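Local coordinates for protein Exo-beta-1,4-mannosidase (Rhizomucor miehei, PDB 4LYP) that hydrolyses terminal, non-reducing beta-D-mannose residues of beta-mannosides, and can also transglycosylate, as a secreted family 5 glycoside hydrolase built on a TIM barrel, at residues S34-V39 / T49-P54; E395-Y400 / V423-T428. All blocks are in the same frame, centred on the assembly; numbering follows the deposited sequence.

Contact 1: residues S34-V39 / T49-P54; sequences SEFAFV and TRYGEP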
loop_
_atom_site.group_PDB
_atom_site.type_symbol
_atom_site.label_atom_id
_atom_site.label_comp_id
_atom_site.label_asym_id
_atom_site.label_seq_id
_atom_site.Cartn_x
_atom_site.Cartn_y
_atom_site.Cartn_z
ATOM N N SER A 34 16.281 22.517 -8.967
ATOM C CA SER A 34 15.318 22.617 -7.808
ATOM C C SER A 34 14.520 21.346 -7.617
ATOM O O SER A 34 13.656 21.298 -6.731
ATOM C CB SER A 34 14.290 23.756 -8.023
ATOM N N GLU A 35 14.779 20.321 -8.424
ATOM C CA GLU A 35 14.092 19.053 -8.298
ATOM C C GLU A 35 15.052 17.957 -7.859
ATOM O O GLU A 35 14.714 16.790 -7.945
ATOM C CB GLU A 35 13.356 18.706 -9.590
ATOM C CG GLU A 35 12.368 19.856 -9.918
ATOM C CD GLU A 35 11.615 19.680 -11.215
ATOM O OE1 GLU A 35 11.401 18.527 -11.701
ATOM O OE2 GLU A 35 11.219 20.758 -11.780
ATOM N N PHE A 36 16.142 18.327 -7.216
ATOM C CA PHE A 36 17.134 17.329 -6.735
ATOM C C PHE A 36 16.568 16.247 -5.778
ATOM O O PHE A 36 16.941 15.087 -5.848
ATOM C CB PHE A 36 18.295 18.104 -6.075
ATOM C CG PHE A 36 19.573 17.337 -5.906
ATOM C CD1 PHE A 36 20.243 16.747 -6.960
ATOM C CD2 PHE A 36 20.171 17.356 -4.658
ATOM C CE1 PHE A 36 21.498 16.143 -6.752
ATOM C CE2 PHE A 36 21.397 16.767 -4.432
ATOM C CZ PHE A 36 22.032 16.139 -5.487
ATOM N N ALA A 37 15.655 16.670 -4.931
ATOM C CA ALA A 37 15.052 15.844 -3.907
ATOM C C ALA A 37 13.896 15.006 -4.381
ATOM O O ALA A 37 13.400 14.140 -3.632
ATOM C CB ALA A 37 14.631 16.720 -2.717
ATOM N N PHE A 38 13.437 15.188 -5.637
ATOM C CA PHE A 38 12.335 14.341 -6.120
ATOM C C PHE A 38 12.897 12.999 -6.507
ATOM O O PHE A 38 13.941 12.894 -7.192
ATOM C CB PHE A 38 11.640 14.985 -7.316
ATOM C CG PHE A 38 10.781 16.162 -6.920
ATOM C CD1 PHE A 38 9.391 16.031 -6.733
ATOM C CD2 PHE A 38 11.341 17.416 -6.678
ATOM C CE1 PHE A 38 8.632 17.060 -6.281
ATOM C CE2 PHE A 38 10.537 18.458 -6.231
ATOM C CZ PHE A 38 9.162 18.289 -6.099
ATOM N N VAL A 39 12.150 11.940 -6.177
ATOM C CA VAL A 39 12.544 10.592 -6.650
ATOM C C VAL A 39 12.250 10.539 -8.133
ATOM O O VAL A 39 11.197 10.998 -8.601
ATOM C CB VAL A 39 11.768 9.508 -5.863
ATOM C CG1 VAL A 39 12.186 8.132 -6.381
ATOM C CG2 VAL A 39 12.010 9.629 -4.395
ATOM N N THR A 49 16.297 7.151 -8.642
ATOM C CA THR A 49 17.349 8.021 -8.123
ATOM C C THR A 49 16.705 9.028 -7.217
ATOM O O THR A 49 15.529 9.353 -7.329
ATOM C CB THR A 49 18.147 8.728 -9.256
ATOM O OG1 THR A 49 17.328 9.657 -9.938
ATOM C CG2 THR A 49 18.690 7.721 -10.262
ATOM N N ARG A 50 17.536 9.602 -6.346
ATOM C CA ARG A 50 17.146 10.743 -5.500
ATOM C C ARG A 50 18.466 11.420 -5.102
ATOM O O ARG A 50 19.440 10.677 -4.786
ATOM C CB ARG A 50 16.364 10.288 -4.239
ATOM C CG ARG A 50 15.646 11.471 -3.614
ATOM C CD ARG A 50 15.026 11.075 -2.280
ATOM N NE ARG A 50 14.122 12.151 -1.841
ATOM C CZ ARG A 50 13.656 12.328 -0.609
ATOM N NH1 ARG A 50 14.096 11.565 0.417
ATOM N NH2 ARG A 50 12.704 13.262 -0.399
ATOM N N TYR A 51 18.505 12.760 -5.124
ATOM C CA TYR A 51 19.759 13.440 -4.729
ATOM C C TYR A 51 20.926 12.988 -5.604
ATOM O O TYR A 51 22.076 12.988 -5.117
ATOM C CB TYR A 51 20.087 13.321 -3.238
ATOM C CG TYR A 51 19.010 13.702 -2.269
ATOM C CD1 TYR A 51 18.574 15.028 -2.181
ATOM C CD2 TYR A 51 18.419 12.709 -1.458
ATOM C CE1 TYR A 51 17.575 15.384 -1.248
ATOM C CE2 TYR A 51 17.416 13.072 -0.539
ATOM C CZ TYR A 51 16.966 14.354 -0.479
ATOM O OH TYR A 51 16.024 14.767 0.453
ATOM N N GLY A 52 20.660 12.685 -6.874
ATOM C CA GLY A 52 21.773 12.339 -7.807
ATOM C C GLY A 52 22.365 10.979 -7.561
ATOM O O GLY A 52 23.412 10.689 -8.142
ATOM N N GLU A 53 21.722 10.148 -6.743
ATOM C CA GLU A 53 22.257 8.803 -6.401
ATOM C C GLU A 53 21.180 7.742 -6.541
ATOM O O GLU A 53 19.982 8.060 -6.459
ATOM C CB GLU A 53 22.786 8.756 -4.965
ATOM C CG GLU A 53 23.943 9.718 -4.761
ATOM C CD GLU A 53 24.327 9.822 -3.312
ATOM O OE1 GLU A 53 23.842 9.163 -2.421
ATOM O OE2 GLU A 53 25.226 10.661 -3.073
ATOM N N PRO A 54 21.545 6.494 -6.759
ATOM C CA PRO A 54 20.521 5.397 -6.719
ATOM C C PRO A 54 19.695 5.511 -5.450
ATOM O O PRO A 54 20.176 5.897 -4.395
ATOM C CB PRO A 54 21.397 4.134 -6.742
ATOM C CG PRO A 54 22.626 4.551 -7.547
ATOM C CD PRO A 54 22.910 5.993 -7.015
#
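Phe36, Ala37 and Val39 pack against Thr49 to Gly52 in a backbone-and-side-chain contact between a type I beta turn and a beta hairpin. The first ordered residues of the chain lean here on the hairpin entering strand 53-61, at the N-terminal end of the barrel strands, away from the active-site end of a TIM barrel. The hairpin reverses through a type I' turn from Arg50 to Glu53, and the turn from Glu35 to Phe38 presents two successive carbonyls to it. Phe36 O takes the backbone N-H of Tyr51 at 2.9 Å. Ala37 O is gripped by the Arg50 side chain, extended from CG to NE: NE donates almost straight (173°) over 2.8 Å, the oxygen lying near the guanidinium plane, while NH2 adds a weak bond and makes another to Pro228 O. The Phe36 ring lies over the hairpin backbone, its face meeting Tyr51 CA 3.6 Å from the centroid in a CH-pi contact. The Tyr51 ring turns its edge to the same phenylalanine, an offset edge-to-face pair with planes at 72°, and its CE1 meets Ala37 CB at 3.6 Å. Deeper down, Val39 CG2 rests on Arg50 CD. The buried arginine thus uses NE, and more weakly NH2, on main-chain carbonyls, which probably help to stabilise its positive charge without a carboxylate from either segment, while the exposed Phe36 and Tyr51 pack over the turn.

Contact 2: residues E395-Y400 / V423-T428; sequences EGRSTY and VYSNDT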
loop_
_atom_site.group_PDB
_atom_site.type_symbol
_atom_site.label_atom_id
_atom_site.label_comp_id
_atom_site.label_asym_id
_atom_site.label_seq_id
_atom_site.Cartn_x
_atom_site.Cartn_y
_atom_site.Cartn_z
ATOM N N GLU A 395 2.286 0.321 17.699
ATOM C CA GLU A 395 1.792 0.254 19.070
ATOM C C GLU A 395 0.389 -0.334 19.112
ATOM O O GLU A 395 -0.119 -0.640 20.208
ATOM C CB GLU A 395 1.814 1.632 19.693
ATOM C CG GLU A 395 3.196 2.222 19.790
ATOM C CD GLU A 395 4.059 1.465 20.780
ATOM O OE1 GLU A 395 3.764 1.504 22.016
ATOM O OE2 GLU A 395 4.891 0.704 20.343
ATOM N N GLY A 396 -0.310 -0.450 17.989
ATOM C CA GLY A 396 -1.641 -1.070 18.015
ATOM C C GLY A 396 -1.550 -2.541 18.330
ATOM O O GLY A 396 -0.509 -3.175 18.096
ATOM N N ARG A 397 -2.620 -3.160 18.860
ATOM C CA ARG A 397 -2.646 -4.575 19.139
ATOM C C ARG A 397 -4.043 -5.077 18.878
ATOM O O ARG A 397 -5.049 -4.365 19.218
ATOM C CB ARG A 397 -2.300 -4.876 20.633
ATOM C CG ARG A 397 -0.864 -4.505 21.008
ATOM C CD ARG A 397 0.170 -5.487 20.381
ATOM N NE ARG A 397 1.548 -5.204 20.839
ATOM C CZ ARG A 397 2.331 -4.219 20.372
ATOM N NH1 ARG A 397 1.923 -3.390 19.443
ATOM N NH2 ARG A 397 3.623 -4.116 20.746
ATOM N N SER A 398 -4.196 -6.294 18.395
ATOM C CA SER A 398 -5.517 -6.809 18.049
ATOM C C SER A 398 -6.368 -7.086 19.268
ATOM O O SER A 398 -7.591 -7.320 19.108
ATOM C CB SER A 398 -5.347 -8.052 17.231
ATOM O OG SER A 398 -4.579 -9.028 17.906
ATOM N N THR A 399 -5.779 -7.075 20.485
ATOM C CA THR A 399 -6.537 -7.334 21.706
ATOM C C THR A 399 -7.081 -6.020 22.278
ATOM O O THR A 399 -7.802 -6.087 23.280
ATOM C CB THR A 399 -5.579 -8.004 22.728
ATOM O OG1 THR A 399 -4.438 -7.147 22.894
ATOM C CG2 THR A 399 -5.197 -9.409 22.314
ATOM N N TYR A 400 -6.777 -4.871 21.710
ATOM C CA TYR A 400 -7.209 -3.590 22.285
ATOM C C TYR A 400 -8.629 -3.230 21.856
ATOM O O TYR A 400 -9.107 -3.657 20.772
ATOM C CB TYR A 400 -6.251 -2.491 21.808
ATOM C CG TYR A 400 -4.885 -2.543 22.412
ATOM C CD1 TYR A 400 -3.896 -1.684 21.878
ATOM C CD2 TYR A 400 -4.509 -3.377 23.488
ATOM C CE1 TYR A 400 -2.570 -1.658 22.420
ATOM C CE2 TYR A 400 -3.211 -3.367 24.007
ATOM C CZ TYR A 400 -2.277 -2.518 23.468
ATOM O OH TYR A 400 -0.987 -2.534 23.974
ATOM N N VAL A 423 2.793 -6.292 11.723
ATOM C CA VAL A 423 4.087 -6.399 12.425
ATOM C C VAL A 423 4.031 -5.419 13.565
ATOM O O VAL A 423 3.977 -4.204 13.375
ATOM C CB VAL A 423 5.245 -6.007 11.477
ATOM C CG1 VAL A 423 6.582 -6.013 12.245
ATOM C CG2 VAL A 423 5.377 -6.972 10.290
ATOM N N TYR A 424 4.072 -5.945 14.821
ATOM C CA TYR A 424 4.032 -5.072 15.988
ATOM C C TYR A 424 5.422 -4.564 16.323
ATOM O O TYR A 424 6.446 -5.166 15.956
ATOM C CB TYR A 424 3.420 -5.806 17.179
ATOM C CG TYR A 424 2.022 -6.279 16.898
ATOM C CD1 TYR A 424 1.000 -5.378 16.580
ATOM C CD2 TYR A 424 1.707 -7.620 16.962
ATOM C CE1 TYR A 424 -0.304 -5.786 16.358
ATOM C CE2 TYR A 424 0.417 -8.072 16.735
ATOM C CZ TYR A 424 -0.616 -7.129 16.468
ATOM O OH TYR A 424 -1.933 -7.536 16.306
ATOM N N SER A 425 5.458 -3.459 17.110
ATOM C CA SER A 425 6.723 -2.815 17.431
ATOM C C SER A 425 7.763 -3.696 18.076
ATOM O O SER A 425 8.961 -3.434 17.888
ATOM C CB SER A 425 6.420 -1.642 18.369
ATOM O OG SER A 425 5.742 -2.101 19.508
ATOM N N ASN A 426 7.327 -4.705 18.804
ATOM C CA ASN A 426 8.290 -5.619 19.454
ATOM C C ASN A 426 8.205 -7.061 18.949
ATOM O O ASN A 426 8.710 -7.951 19.585
ATOM C CB ASN A 426 8.070 -5.564 20.985
ATOM C CG ASN A 426 6.659 -6.039 21.362
ATOM O OD1 ASN A 426 5.793 -6.180 20.533
ATOM N ND2 ASN A 426 6.419 -6.262 22.633
ATOM N N ASP A 427 7.676 -7.258 17.740
ATOM C CA ASP A 427 7.700 -8.583 17.145
ATOM C C ASP A 427 9.134 -8.977 16.814
ATOM O O ASP A 427 10.005 -8.123 16.541
ATOM C CB ASP A 427 6.823 -8.631 15.894
ATOM C CG ASP A 427 5.359 -8.847 16.210
ATOM O OD1 ASP A 427 4.965 -9.103 17.389
ATOM O OD2 ASP A 427 4.541 -8.794 15.233
ATOM N N THR A 428 9.379 -10.270 16.766
ATOM C CA THR A 428 10.700 -10.808 16.348
ATOM C C THR A 428 11.022 -10.431 14.898
ATOM O O THR A 428 12.168 -10.330 14.490
ATOM C CB THR A 428 10.793 -12.310 16.546
ATOM O OG1 THR A 428 9.681 -12.899 15.876
ATOM C CG2 THR A 428 10.707 -12.693 18.012
#
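Arg397 and Tyr424 form the centre of a mixed polar and aromatic contact between the loop that leaves strand 386-394 and the end of strand 423-424 with the turn after it. The loop follows the C-terminal end of a barrel strand, the end that carries the active site in TIM barrels. The apolar part is a CH-pi approach: Arg397 CD sits over the face of the Tyr424 ring, 4.0 Å from its centroid, and the guanidinium is laid over Tyr424 CB with its plane 34° from that of the ring. A bend at chi2 (-72°) folds the arginine back across the tyrosine. Hydrogen bonds then fix the rotation of the guanidinium. NH1 bonds at 2.8 Å to Gly396 O, which lies near the guanidinium plane although the nitrogen stands above the plane of that carbonyl, and also reaches Gly394 O. NH2 donates to Ser425 OG over 3.2 Å in a nearly straight bond (167°), and Asn426 OD1 is 3.0 Å from the same NH2. Ser425 OG donates in turn to Glu395 OE2 at 3.0 Å; Gln87 of helix 78-90 also holds that oxygen. Tyr424 OH accepts a weak bond from Ser398 N, while Ser398 OG is bonded to Tyr355 O. Asp427 OD2 takes the Tyr424 N-H from above the carboxylate plane, and OD1 makes a salt bridge with Arg342. The relay from arginine through serine to glutamate probably lets the two opposite charges stabilise each other without touching, the hydroxyl accepting from one and donating to the other.

Contact 1 closes near the start of the chain long before contact 2 opens near its end, so the two come in series, with centres about 34 Å apart and nearest atoms about 22 Å apart. They are joined through one sheet: the hairpin of contact 1 runs into strand 53-61, which pairs in parallel with strand 386-394, and this in turn pairs with strand 423-424 of contact 2. Contact 1 lies at the N-terminal end of the barrel strands and contact 2 at the C-terminal end. Helix 429-448 spans the distance between them, following contact 2 directly and ending where Leu447 and Ser448 touch Pro54 beside a bound guanidine. Neighbouring strands from the two chain ends thus close the barrel.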